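Local coordinates for protein major extracellular endoglucanase (Xanthomonas campestris pv. campestris, PDB 4TUF) that hydrolyses internal beta-1,4-glucosidic linkages in cellulose, lichenin and cereal beta-D-glucans, here represented by its glycosyl hydrolase family 5 catalytic domain, at residues G103-L108 against V146-G151; A116-L121 against E157-A162; N31-G36 against A73-S78; L233-Y238 against H272-G277. All blocks are in the same frame, centred on the assembly; numbering follows the deposited sequence.

Contact 1. Residues G103-L108 against V146-G151; sequences GMYVLL and VPYVLG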
loop_
_atom_site.group_PDB
_atom_site.type_symbol
_atom_site.label_atom_id
_atom_site.label_comp_id
_atom_site.label_asym_id
_atom_site.label_seq_id
_atom_site.Cartn_x
_atom_site.Cartn_y
_atom_site.Cartn_z
ATOM N N GLY A 103 4.185 10.966 15.298
ATOM C CA GLY A 103 2.745 10.799 15.277
ATOM C C GLY A 103 2.239 10.474 13.889
ATOM O O GLY A 103 1.153 10.896 13.497
ATOM N N MET A 104 3.036 9.715 13.143
ATOM C CA MET A 104 2.679 9.323 11.789
ATOM C C MET A 104 2.273 7.852 11.762
ATOM O O MET A 104 3.007 6.993 12.251
ATOM C CB MET A 104 3.847 9.585 10.826
ATOM C CG MET A 104 4.241 11.059 10.726
ATOM S SD MET A 104 5.626 11.421 9.624
ATOM C CE MET A 104 5.006 10.770 8.068
ATOM N N TYR A 105 1.098 7.571 11.197
ATOM C CA TYR A 105 0.579 6.210 11.120
ATOM C C TYR A 105 1.393 5.394 10.129
ATOM O O TYR A 105 1.811 5.904 9.092
ATOM C CB TYR A 105 -0.899 6.214 10.722
ATOM C CG TYR A 105 -1.793 6.939 11.701
ATOM C CD1 TYR A 105 -2.183 6.337 12.891
ATOM C CD2 TYR A 105 -2.245 8.228 11.440
ATOM C CE1 TYR A 105 -3.001 6.997 13.797
ATOM C CE2 TYR A 105 -3.060 8.899 12.342
ATOM C CZ TYR A 105 -3.435 8.276 13.519
ATOM O OH TYR A 105 -4.242 8.934 14.421
ATOM N N VAL A 106 1.618 4.124 10.449
ATOM C CA VAL A 106 2.412 3.261 9.579
ATOM C C VAL A 106 1.676 1.969 9.218
ATOM O O VAL A 106 1.301 1.192 10.094
ATOM C CB VAL A 106 3.766 2.905 10.238
ATOM C CG1 VAL A 106 4.545 1.927 9.379
ATOM C CG2 VAL A 106 4.575 4.155 10.482
ATOM N N LEU A 107 1.470 1.748 7.924
ATOM C CA LEU A 107 0.912 0.497 7.434
ATOM C C LEU A 107 2.032 -0.330 6.805
ATOM O O LEU A 107 2.521 -0.005 5.725
ATOM C CB LEU A 107 -0.215 0.752 6.419
ATOM C CG LEU A 107 -1.019 -0.460 5.897
ATOM C CD1 LEU A 107 -1.782 -1.166 7.016
ATOM C CD2 LEU A 107 -1.986 -0.068 4.782
ATOM N N LEU A 108 2.449 -1.390 7.487
ATOM C CA LEU A 108 3.484 -2.265 6.950
ATOM C C LEU A 108 2.909 -3.123 5.818
ATOM O O LEU A 108 1.724 -3.442 5.814
ATOM C CB LEU A 108 4.088 -3.129 8.066
ATOM C CG LEU A 108 4.821 -2.298 9.128
ATOM C CD1 LEU A 108 5.140 -3.101 10.364
ATOM C CD2 LEU A 108 6.096 -1.693 8.564
ATOM N N VAL A 146 4.143 -0.567 19.290
ATOM C CA VAL A 146 4.378 0.741 18.687
ATOM C C VAL A 146 3.037 1.360 18.280
ATOM O O VAL A 146 2.475 0.994 17.248
ATOM C CB VAL A 146 5.310 0.643 17.458
ATOM C CG1 VAL A 146 5.586 2.019 16.893
ATOM C CG2 VAL A 146 6.609 -0.047 17.828
ATOM N N PRO A 147 2.528 2.304 19.089
ATOM C CA PRO A 147 1.142 2.790 19.014
ATOM C C PRO A 147 0.702 3.244 17.632
ATOM O O PRO A 147 -0.444 2.987 17.267
ATOM C CB PRO A 147 1.132 3.976 19.983
ATOM C CG PRO A 147 2.222 3.693 20.931
ATOM C CD PRO A 147 3.295 3.021 20.121
ATOM N N TYR A 148 1.584 3.897 16.877
ATOM C CA TYR A 148 1.187 4.466 15.591
ATOM C C TYR A 148 1.345 3.502 14.417
ATOM O O TYR A 148 1.091 3.873 13.269
ATOM C CB TYR A 148 1.966 5.754 15.319
ATOM C CG TYR A 148 1.332 6.950 15.990
ATOM C CD1 TYR A 148 0.254 7.603 15.406
ATOM C CD2 TYR A 148 1.790 7.409 17.219
ATOM C CE1 TYR A 148 -0.345 8.682 16.022
ATOM C CE2 TYR A 148 1.198 8.494 17.842
ATOM C CZ TYR A 148 0.130 9.122 17.238
ATOM O OH TYR A 148 -0.464 10.198 17.848
ATOM N N VAL A 149 1.754 2.268 14.695
ATOM C CA VAL A 149 1.740 1.250 13.656
ATOM C C VAL A 149 0.316 0.728 13.507
ATOM O O VAL A 149 -0.268 0.164 14.436
ATOM C CB VAL A 149 2.700 0.103 13.950
ATOM C CG1 VAL A 149 2.546 -0.992 12.906
ATOM C CG2 VAL A 149 4.111 0.620 13.957
ATOM N N LEU A 150 -0.227 0.931 12.315
ATOM C CA LEU A 150 -1.640 0.742 12.035
ATOM C C LEU A 150 -2.046 -0.722 11.905
ATOM O O LEU A 150 -3.115 -1.122 12.365
ATOM C CB LEU A 150 -1.990 1.486 10.749
ATOM C CG LEU A 150 -3.342 2.176 10.679
ATOM C CD1 LEU A 150 -3.428 3.270 11.728
ATOM C CD2 LEU A 150 -3.513 2.744 9.292
ATOM N N GLY A 151 -1.196 -1.517 11.261
ATOM C CA GLY A 151 -1.532 -2.896 10.963
ATOM C C GLY A 151 -0.720 -3.405 9.792
ATOM O O GLY A 151 0.361 -2.894 9.525
#

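Contact 2. Residues A116-L121 against E157-A162; sequences AGISEL and EPHGAA. With 2HP (dihydrogenphosphate ion), chain J.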
loop_
_atom_site.group_PDB
_atom_site.type_symbol
_atom_site.label_atom_id
_atom_site.label_comp_id
_atom_site.label_asym_id
_atom_site.label_seq_id
_atom_site.Cartn_x
_atom_site.Cartn_y
_atom_site.Cartn_z
ATOM N N ALA A 116 12.836 -8.728 -4.855
ATOM C CA ALA A 116 12.854 -8.426 -6.286
ATOM C C ALA A 116 11.426 -8.240 -6.821
ATOM O O ALA A 116 10.753 -7.264 -6.485
ATOM C CB ALA A 116 13.577 -9.520 -7.058
ATOM N N GLY A 117 10.965 -9.181 -7.641
ATOM C CA GLY A 117 9.646 -9.083 -8.245
ATOM C C GLY A 117 8.466 -9.333 -7.318
ATOM O O GLY A 117 8.623 -9.797 -6.190
ATOM N N ILE A 118 7.272 -9.019 -7.810
ATOM C CA ILE A 118 6.029 -9.226 -7.067
ATOM C C ILE A 118 5.368 -10.541 -7.473
ATOM O O ILE A 118 5.037 -10.737 -8.644
ATOM C CB ILE A 118 5.047 -8.059 -7.306
ATOM C CG1 ILE A 118 5.641 -6.757 -6.766
ATOM C CG2 ILE A 118 3.687 -8.350 -6.679
ATOM C CD1 ILE A 118 4.949 -5.526 -7.271
ATOM N N SER A 119 5.176 -11.442 -6.516
ATOM C CA SER A 119 4.664 -12.773 -6.840
ATOM C C SER A 119 3.169 -12.764 -7.132
ATOM O O SER A 119 2.418 -11.973 -6.558
ATOM C CB SER A 119 4.954 -13.759 -5.707
ATOM O OG SER A 119 4.249 -13.402 -4.531
ATOM N N GLU A 120 2.749 -13.652 -8.031
ATOM C CA GLU A 120 1.336 -13.837 -8.333
ATOM C C GLU A 120 0.580 -14.325 -7.102
ATOM O O GLU A 120 -0.471 -13.791 -6.750
ATOM C CB GLU A 120 1.160 -14.825 -9.487
ATOM C CG GLU A 120 1.508 -14.250 -10.842
ATOM C CD GLU A 120 1.375 -15.274 -11.945
ATOM O OE1 GLU A 120 1.956 -15.065 -13.030
ATOM O OE2 GLU A 120 0.689 -16.294 -11.725
ATOM N N LEU A 121 1.130 -15.339 -6.447
ATOM C CA LEU A 121 0.509 -15.925 -5.271
ATOM C C LEU A 121 1.278 -15.543 -4.016
ATOM O O LEU A 121 2.322 -14.897 -4.089
ATOM C CB LEU A 121 0.445 -17.445 -5.410
ATOM C CG LEU A 121 -0.144 -17.966 -6.720
ATOM C CD1 LEU A 121 -0.042 -19.477 -6.794
ATOM C CD2 LEU A 121 -1.584 -17.516 -6.837
ATOM N N GLU A 157 -0.284 -6.877 -4.200
ATOM C CA GLU A 157 -0.627 -7.094 -5.599
ATOM C C GLU A 157 -0.823 -8.515 -6.113
ATOM O O GLU A 157 -0.167 -8.926 -7.064
ATOM C CB GLU A 157 0.304 -6.299 -6.496
ATOM C CG GLU A 157 0.191 -4.815 -6.233
ATOM C CD GLU A 157 0.854 -3.982 -7.289
ATOM O OE1 GLU A 157 1.761 -4.493 -7.957
ATOM O OE2 GLU A 157 0.466 -2.816 -7.443
ATOM N N PRO A 158 -1.761 -9.247 -5.542
ATOM C CA PRO A 158 -2.050 -10.582 -6.051
ATOM C C PRO A 158 -2.523 -10.482 -7.487
ATOM O O PRO A 158 -3.250 -9.572 -7.833
ATOM C CB PRO A 158 -3.190 -11.047 -5.159
ATOM C CG PRO A 158 -2.981 -10.324 -3.889
ATOM C CD PRO A 158 -2.447 -8.983 -4.271
ATOM N N HIS A 159 -2.085 -11.401 -8.330
ATOM C CA HIS A 159 -2.462 -11.341 -9.742
ATOM C C HIS A 159 -2.195 -12.680 -10.411
ATOM O O HIS A 159 -1.862 -13.654 -9.741
ATOM C CB HIS A 159 -1.702 -10.227 -10.463
ATOM C CG HIS A 159 -0.213 -10.367 -10.392
ATOM N ND1 HIS A 159 0.509 -10.082 -9.251
ATOM C CD2 HIS A 159 0.690 -10.761 -11.321
ATOM C CE1 HIS A 159 1.791 -10.301 -9.480
ATOM N NE2 HIS A 159 1.929 -10.708 -10.730
ATOM N N GLY A 160 -2.352 -12.730 -11.730
ATOM C CA GLY A 160 -2.059 -13.935 -12.484
ATOM C C GLY A 160 -2.909 -15.128 -12.098
ATOM O O GLY A 160 -4.107 -15.173 -12.381
ATOM N N ALA A 161 -2.284 -16.094 -11.436
ATOM C CA ALA A 161 -2.948 -17.346 -11.097
ATOM C C ALA A 161 -3.843 -17.196 -9.868
ATOM O O ALA A 161 -4.682 -18.057 -9.594
ATOM C CB ALA A 161 -1.918 -18.443 -10.879
ATOM N N ALA A 162 -3.673 -16.096 -9.141
ATOM C CA ALA A 162 -4.469 -15.840 -7.945
ATOM C C ALA A 162 -5.954 -15.846 -8.269
ATOM O O ALA A 162 -6.386 -15.251 -9.255
ATOM C CB ALA A 162 -4.066 -14.512 -7.312
HETATM P P 2HP J . 11.903 -12.357 -9.825
HETATM O O1 2HP J . 11.822 -11.933 -8.376
HETATM O O2 2HP J . 10.509 -12.475 -10.398
HETATM O O3 2HP J . 12.675 -11.318 -10.602
HETATM O O4 2HP J . 12.597 -13.698 -9.930
#

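Contact 3. Residues N31-G36 against A73-S78; sequences NHVMHG and ASIDYS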
loop_
_atom_site.group_PDB
_atom_site.type_symbol
_atom_site.label_atom_id
_atom_site.label_comp_id
_atom_site.label_asym_id
_atom_site.label_seq_id
_atom_site.Cartn_x
_atom_site.Cartn_y
_atom_site.Cartn_z
ATOM N N ASN A 31 18.608 -3.302 -1.552
ATOM C CA ASN A 31 19.302 -2.409 -0.625
ATOM C C ASN A 31 18.885 -2.605 0.829
ATOM O O ASN A 31 19.648 -2.290 1.741
ATOM C CB ASN A 31 19.069 -0.952 -1.019
ATOM C CG ASN A 31 19.696 -0.600 -2.352
ATOM O OD1 ASN A 31 20.595 -1.293 -2.833
ATOM N ND2 ASN A 31 19.230 0.489 -2.955
ATOM N N HIS A 32 17.671 -3.113 1.032
ATOM C CA HIS A 32 17.119 -3.363 2.363
ATOM C C HIS A 32 17.150 -2.123 3.261
ATOM O O HIS A 32 17.523 -2.201 4.429
ATOM C CB HIS A 32 17.866 -4.514 3.040
ATOM C CG HIS A 32 17.997 -5.734 2.181
ATOM N ND1 HIS A 32 19.190 -6.111 1.601
ATOM C CD2 HIS A 32 17.083 -6.656 1.795
ATOM C CE1 HIS A 32 19.007 -7.218 0.902
ATOM N NE2 HIS A 32 17.736 -7.567 1.001
ATOM N N VAL A 33 16.751 -0.984 2.708
ATOM C CA VAL A 33 16.651 0.261 3.463
ATOM C C VAL A 33 15.841 1.233 2.616
ATOM O O VAL A 33 15.882 1.147 1.389
ATOM C CB VAL A 33 18.054 0.851 3.803
ATOM C CG1 VAL A 33 18.812 1.231 2.536
ATOM C CG2 VAL A 33 17.945 2.045 4.752
ATOM N N MET A 34 15.095 2.139 3.247
ATOM C CA MET A 34 14.325 3.128 2.487
ATOM C C MET A 34 15.260 3.912 1.567
ATOM O O MET A 34 16.396 4.197 1.929
ATOM C CB MET A 34 13.554 4.074 3.416
ATOM C CG MET A 34 14.422 5.014 4.220
ATOM S SD MET A 34 13.475 6.162 5.241
ATOM C CE MET A 34 12.722 7.181 3.991
ATOM N N HIS A 35 14.778 4.227 0.369
ATOM C CA HIS A 35 15.596 4.841 -0.675
ATOM C C HIS A 35 15.919 6.306 -0.424
ATOM O O HIS A 35 15.212 6.994 0.310
ATOM C CB HIS A 35 14.900 4.715 -2.034
ATOM C CG HIS A 35 15.104 3.391 -2.701
ATOM N ND1 HIS A 35 14.199 2.864 -3.596
ATOM C CD2 HIS A 35 16.113 2.493 -2.611
ATOM C CE1 HIS A 35 14.638 1.694 -4.026
ATOM N NE2 HIS A 35 15.798 1.446 -3.443
ATOM N N GLY A 36 16.991 6.776 -1.056
ATOM C CA GLY A 36 17.339 8.182 -1.038
ATOM C C GLY A 36 18.371 8.558 0.003
ATOM O O GLY A 36 18.753 9.725 0.120
ATOM N N ALA A 73 22.467 -1.355 1.906
ATOM C CA ALA A 73 23.370 -0.831 0.889
ATOM C C ALA A 73 22.905 0.543 0.432
ATOM O O ALA A 73 21.779 0.952 0.730
ATOM C CB ALA A 73 23.457 -1.782 -0.291
ATOM N N SER A 74 23.787 1.244 -0.279
ATOM C CA SER A 74 23.513 2.555 -0.882
ATOM C C SER A 74 23.335 3.687 0.133
ATOM O O SER A 74 22.937 4.792 -0.235
ATOM C CB SER A 74 22.274 2.491 -1.788
ATOM O OG SER A 74 21.072 2.452 -1.028
ATOM N N ILE A 75 23.633 3.434 1.402
ATOM C CA ILE A 75 23.519 4.495 2.392
ATOM C C ILE A 75 24.776 5.354 2.419
ATOM O O ILE A 75 25.883 4.842 2.586
ATOM C CB ILE A 75 23.269 3.949 3.806
ATOM C CG1 ILE A 75 22.022 3.067 3.830
ATOM C CG2 ILE A 75 23.114 5.099 4.795
ATOM C CD1 ILE A 75 21.753 2.449 5.181
ATOM N N ASP A 76 24.586 6.659 2.237
ATOM C CA ASP A 76 25.631 7.659 2.444
ATOM C C ASP A 76 25.755 7.954 3.936
ATOM O O ASP A 76 24.951 8.700 4.494
ATOM C CB ASP A 76 25.297 8.934 1.668
ATOM C CG ASP A 76 26.418 9.964 1.694
ATOM O OD1 ASP A 76 27.244 9.968 2.634
ATOM O OD2 ASP A 76 26.461 10.789 0.757
ATOM N N TYR A 77 26.763 7.381 4.585
ATOM C CA TYR A 77 26.863 7.486 6.038
ATOM C C TYR A 77 27.409 8.839 6.505
ATOM O O TYR A 77 27.521 9.084 7.705
ATOM C CB TYR A 77 27.721 6.345 6.593
ATOM C CG TYR A 77 27.052 4.995 6.471
ATOM C CD1 TYR A 77 25.958 4.668 7.266
ATOM C CD2 TYR A 77 27.500 4.050 5.558
ATOM C CE1 TYR A 77 25.332 3.438 7.160
ATOM C CE2 TYR A 77 26.877 2.811 5.443
ATOM C CZ TYR A 77 25.795 2.513 6.247
ATOM O OH TYR A 77 25.173 1.290 6.143
ATOM N N SER A 78 27.735 9.719 5.560
ATOM C CA SER A 78 28.097 11.094 5.901
ATOM C C SER A 78 26.843 11.873 6.274
ATOM O O SER A 78 26.871 12.732 7.155
ATOM C CB SER A 78 28.815 11.783 4.741
ATOM O OG SER A 78 29.856 10.965 4.239
#

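Contact 4. Residues L233-Y238 against H272-G277; sequences LAPHVY and HALLLG. With 2HP (dihydrogenphosphate ion), chain I.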
loop_
_atom_site.group_PDB
_atom_site.type_symbol
_atom_site.label_atom_id
_atom_site.label_comp_id
_atom_site.label_asym_id
_atom_site.label_seq_id
_atom_site.Cartn_x
_atom_site.Cartn_y
_atom_site.Cartn_z
ATOM N N LEU A 233 -10.140 -2.833 3.276
ATOM C CA LEU A 233 -9.920 -3.196 1.880
ATOM C C LEU A 233 -9.032 -2.148 1.216
ATOM O O LEU A 233 -9.267 -0.940 1.351
ATOM C CB LEU A 233 -11.245 -3.324 1.134
ATOM C CG LEU A 233 -12.254 -4.383 1.581
ATOM C CD1 LEU A 233 -13.519 -4.235 0.761
ATOM C CD2 LEU A 233 -11.691 -5.789 1.433
ATOM N N ALA A 234 -8.007 -2.606 0.503
ATOM C CA ALA A 234 -6.995 -1.691 -0.015
ATOM C C ALA A 234 -6.529 -2.036 -1.428
ATOM O O ALA A 234 -5.363 -2.354 -1.634
ATOM C CB ALA A 234 -5.799 -1.658 0.934
ATOM N N PRO A 235 -7.430 -1.950 -2.413
ATOM C CA PRO A 235 -7.008 -2.286 -3.772
ATOM C C PRO A 235 -6.059 -1.239 -4.347
ATOM O O PRO A 235 -5.884 -0.167 -3.765
ATOM C CB PRO A 235 -8.325 -2.306 -4.546
ATOM C CG PRO A 235 -9.175 -1.327 -3.829
ATOM C CD PRO A 235 -8.821 -1.464 -2.374
ATOM N N HIS A 236 -5.453 -1.561 -5.481
ATOM C CA HIS A 236 -4.609 -0.619 -6.190
ATOM C C HIS A 236 -5.280 -0.219 -7.496
ATOM O O HIS A 236 -6.079 -0.974 -8.053
ATOM C CB HIS A 236 -3.233 -1.226 -6.472
ATOM C CG HIS A 236 -2.461 -1.588 -5.242
ATOM N ND1 HIS A 236 -1.139 -1.975 -5.284
ATOM C CD2 HIS A 236 -2.822 -1.618 -3.936
ATOM C CE1 HIS A 236 -0.720 -2.235 -4.057
ATOM N NE2 HIS A 236 -1.722 -2.026 -3.220
ATOM N N VAL A 237 -4.948 0.965 -7.990
ATOM C CA VAL A 237 -5.387 1.378 -9.312
ATOM C C VAL A 237 -4.367 2.350 -9.897
ATOM O O VAL A 237 -3.824 3.189 -9.182
ATOM C CB VAL A 237 -6.792 2.019 -9.265
ATOM C CG1 VAL A 237 -6.854 3.092 -8.200
ATOM C CG2 VAL A 237 -7.184 2.580 -10.622
ATOM N N TYR A 238 -4.086 2.217 -11.190
ATOM C CA TYR A 238 -3.150 3.110 -11.862
ATOM C C TYR A 238 -3.733 3.644 -13.170
ATOM O O TYR A 238 -4.829 3.248 -13.581
ATOM C CB TYR A 238 -1.832 2.397 -12.137
ATOM C CG TYR A 238 -1.269 1.680 -10.939
ATOM C CD1 TYR A 238 -0.426 2.331 -10.048
ATOM C CD2 TYR A 238 -1.583 0.348 -10.694
ATOM C CE1 TYR A 238 0.082 1.676 -8.946
ATOM C CE2 TYR A 238 -1.075 -0.315 -9.599
ATOM C CZ TYR A 238 -0.241 0.356 -8.730
ATOM O OH TYR A 238 0.270 -0.295 -7.635
ATOM N N HIS A 272 -18.008 -1.577 3.187
ATOM C CA HIS A 272 -16.703 -1.906 3.754
ATOM C C HIS A 272 -15.823 -0.675 3.890
ATOM O O HIS A 272 -15.884 0.231 3.062
ATOM C CB HIS A 272 -15.975 -2.937 2.892
ATOM C CG HIS A 272 -16.620 -4.286 2.871
ATOM N ND1 HIS A 272 -17.660 -4.600 2.021
ATOM C CD2 HIS A 272 -16.364 -5.407 3.584
ATOM C CE1 HIS A 272 -18.019 -5.856 2.218
ATOM N NE2 HIS A 272 -17.250 -6.368 3.161
ATOM N N ALA A 273 -14.999 -0.644 4.932
ATOM C CA ALA A 273 -13.945 0.359 5.020
ATOM C C ALA A 273 -13.024 0.153 3.834
ATOM O O ALA A 273 -12.534 -0.956 3.617
ATOM C CB ALA A 273 -13.179 0.247 6.328
ATOM N N LEU A 274 -12.806 1.210 3.057
ATOM C CA LEU A 274 -12.021 1.093 1.836
ATOM C C LEU A 274 -11.173 2.326 1.562
ATOM O O LEU A 274 -11.589 3.460 1.797
ATOM C CB LEU A 274 -12.945 0.816 0.648
ATOM C CG LEU A 274 -12.337 0.407 -0.698
ATOM C CD1 LEU A 274 -13.300 -0.498 -1.449
ATOM C CD2 LEU A 274 -11.991 1.625 -1.550
ATOM N N LEU A 275 -9.967 2.078 1.073
ATOM C CA LEU A 275 -9.077 3.120 0.591
ATOM C C LEU A 275 -8.159 2.504 -0.461
ATOM O O LEU A 275 -8.120 1.286 -0.612
ATOM C CB LEU A 275 -8.274 3.737 1.743
ATOM C CG LEU A 275 -7.540 2.838 2.751
ATOM C CD1 LEU A 275 -6.347 2.115 2.148
ATOM C CD2 LEU A 275 -7.091 3.659 3.950
ATOM N N LEU A 276 -7.412 3.332 -1.179
ATOM C CA LEU A 276 -6.440 2.806 -2.131
ATOM C C LEU A 276 -5.052 2.636 -1.501
ATOM O O LEU A 276 -4.480 3.583 -0.969
ATOM C CB LEU A 276 -6.355 3.719 -3.347
ATOM C CG LEU A 276 -7.659 3.859 -4.117
ATOM C CD1 LEU A 276 -7.520 4.900 -5.218
ATOM C CD2 LEU A 276 -8.061 2.513 -4.679
ATOM N N GLY A 277 -4.515 1.423 -1.566
ATOM C CA GLY A 277 -3.173 1.162 -1.080
ATOM C C GLY A 277 -2.112 1.800 -1.957
ATOM O O GLY A 277 -1.082 2.262 -1.469
HETATM P P 2HP I . -21.121 -6.726 -0.080
HETATM O O1 2HP I . -22.126 -6.583 1.041
HETATM O O2 2HP I . -20.229 -5.509 -0.098
HETATM O O3 2HP I . -20.285 -7.963 0.146
HETATM O O4 2HP I . -21.834 -6.848 -1.407
#

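Contact 1. Residues G103-L108 against V146-G151
The ring of Tyr148 lies flat against Gly103. CA of Gly103 sits over the centre of the ring face, 3.7 Å from the centroid and 11° off the normal, a CH-pi contact. Gly103 has no side chain and takes the positive phi of a Schellman motif at the end of helix 88-102; the tyrosine ring covers this helix end. CD1 of Tyr148 rises over one face of the Tyr105 ring, toward its rim, with the planes at 58°. Leu150 reaches the same ring by its CD1 branch, 3.5 Å from CD1 of Tyr105. The Tyr105 ring thus fits between Tyr148 and Leu150. Further on, CD1 of Leu107 lies against the backbone of Gly151, 3.7 Å from its C. On the face of Val106 and Val149, CG1 of Val149 meets CD1 of Leu108 at 4.2 Å, and Phe99 and Ile96 of helix 88-102 pack over the two valines. The parallel backbones are joined by Val106 N to Tyr148 O at 2.9 Å, Leu150 N to Val106 O at 2.7 Å and the longer Leu108 N to Gly151 O. The backbone pairing therefore satisfies buried amides, while the side chains meet mainly through apolar surfaces.

Contact 2. Residues A116-L121 against E157-A162
Two irregular loops meet where the backbone N of His159 donates to O of Glu120 over 3.3 Å, in the carbonyl plane and on a lone pair, at the start of a type II' turn from His159 to Ala162. Glu120 lies across the His159 ring. Its CA stands over one face, 3.9 Å from the centroid, and CG is 3.6 Å from NE2. The extended chain then carries OE2 to the turn, where Ala161 N meets it at 3.0 Å from above the carboxylate plane. The His159 ring is fixed from within its own loop. ND1 donates to O of Glu157 at 2.6 Å, with that oxygen near the ring plane. This turns CE1 toward O of Ile118, 3.4 Å away at the ring edge. Trp212 stacks on His159. CD2 of Leu121 lies against N and CA of Ala162, and CD1 of Ile118 touches OE1 of Glu157 at 3.4 Å. OE2 of Glu157 bonds to Tyr238. Gly117 N binds a dihydrogenphosphate ion through O1 at 3.0 Å. These loops follow strands 105-110 and 149-153 at the C-terminal end of a TIM barrel, the usual place of its active site, and Glu157 is the probable proton donor of this family 5 glycosidase.

Contact 3. Residues N31-G36 against A73-S78
Asn31 meets Ala73 through its backbone and side chain, and Ser74 through its side chain. The amide N of Ala73 donates to O of Asn31 over 3.0 Å, in the carbonyl plane and on a lone pair. The Asn31 side chain extends over the same piece of chain. CB of Asn31 is 3.7 Å from O of Ala73, and OD1 faces CB of Ala73 at 3.9 Å. ND2 comes within 3.3 Å of OG of Ser74, but the angle is too poor for a hydrogen bond. Val33 supplies the apolar half. Its CG1 lies 3.5 Å from O of Ala73, and its CG2 meets CD1 of Ile75 at 3.9 Å. CG1 of Val33 lies between the backbone N and the carbonyl carbon (chi1 64°), which brings both methyls to the other loop. The two loops follow strands 16-23 and 56-61 of the TIM barrel, and each leads into the next helix, 42-51 or 88-102. This is loop packing away from the active site. Ile91 of helix 88-102 touches both Val33 and Ile75. Beyond Ile75, the backbone of Asp76 pairs with Leu37, a second tie between the loops. Asp76 also forms an Asx turn, its OD1 accepting from Ser78 N at 3.0 Å. Its OD2 makes a salt bridge with Arg79, and Ile75 CG2 lies over one face of the Tyr77 ring.

Contact 4. Residues L233-Y238 against H272-G277
Leu233 points its CD1 branch at the root of the His272 side chain, 3.5 Å from CB, and approaches the imidazole obliquely. The ring turns an edge to a dihydrogenphosphate ion, with CE1 3.2 Å from O2, while Thr271 bonds to the ion. CG of Pro235 meets CD2 of Leu276 at 4.1 Å, the two side chains crossing at about a right angle. CD1 of Leu276 packs at a slant against CG1 of Val237, 3.6 Å away. At chi1 50° the CG1 methyl of Val237 is tucked over its own backbone and faces both Leu276 branches. Phe265 of helix 257-266 and Leu297 of helix 288-303 cover this patch. Backbone bonds join the segments: Leu233 N to Ala273 O, Leu275 N to Leu233 O at 3.1 Å, and Gly277 N to Pro235 O at 3.0 Å. CA of Ala234 also approaches O of Leu275 at 3.2 Å. His236 sets its ring obliquely to Gly277, CD2 4.0 Å from CA. The glycine leaves room for this imidazole. Apolar packing and backbone bonds thus join the segments, and an ND1 bond to Glu157 places His236 by this probable proton donor, near the probable nucleophile Glu278.

How the contacts relate
Along the chain contact 3 closes first, contacts 1 and 2 interleave, and contact 4 comes last. Contacts 1 and 4 lie on the same barrel sheet, their centres about 18 Å apart, and each belongs to a beta-alpha-beta unit. Contact 2 joins the loops that follow the two strands of contact 1, with about 25 Å between centres and the chain's centre between them. Contacts 2 and 4 touch directly: OE2 of Glu157 lies 2.5 Å from OH of Tyr238, a probable hydrogen bond. Contacts 2 and 4 thus meet at the probable catalytic centre. Contact 3 sits about 30 Å from contact 4, centre to centre, and ties earlier barrel loops.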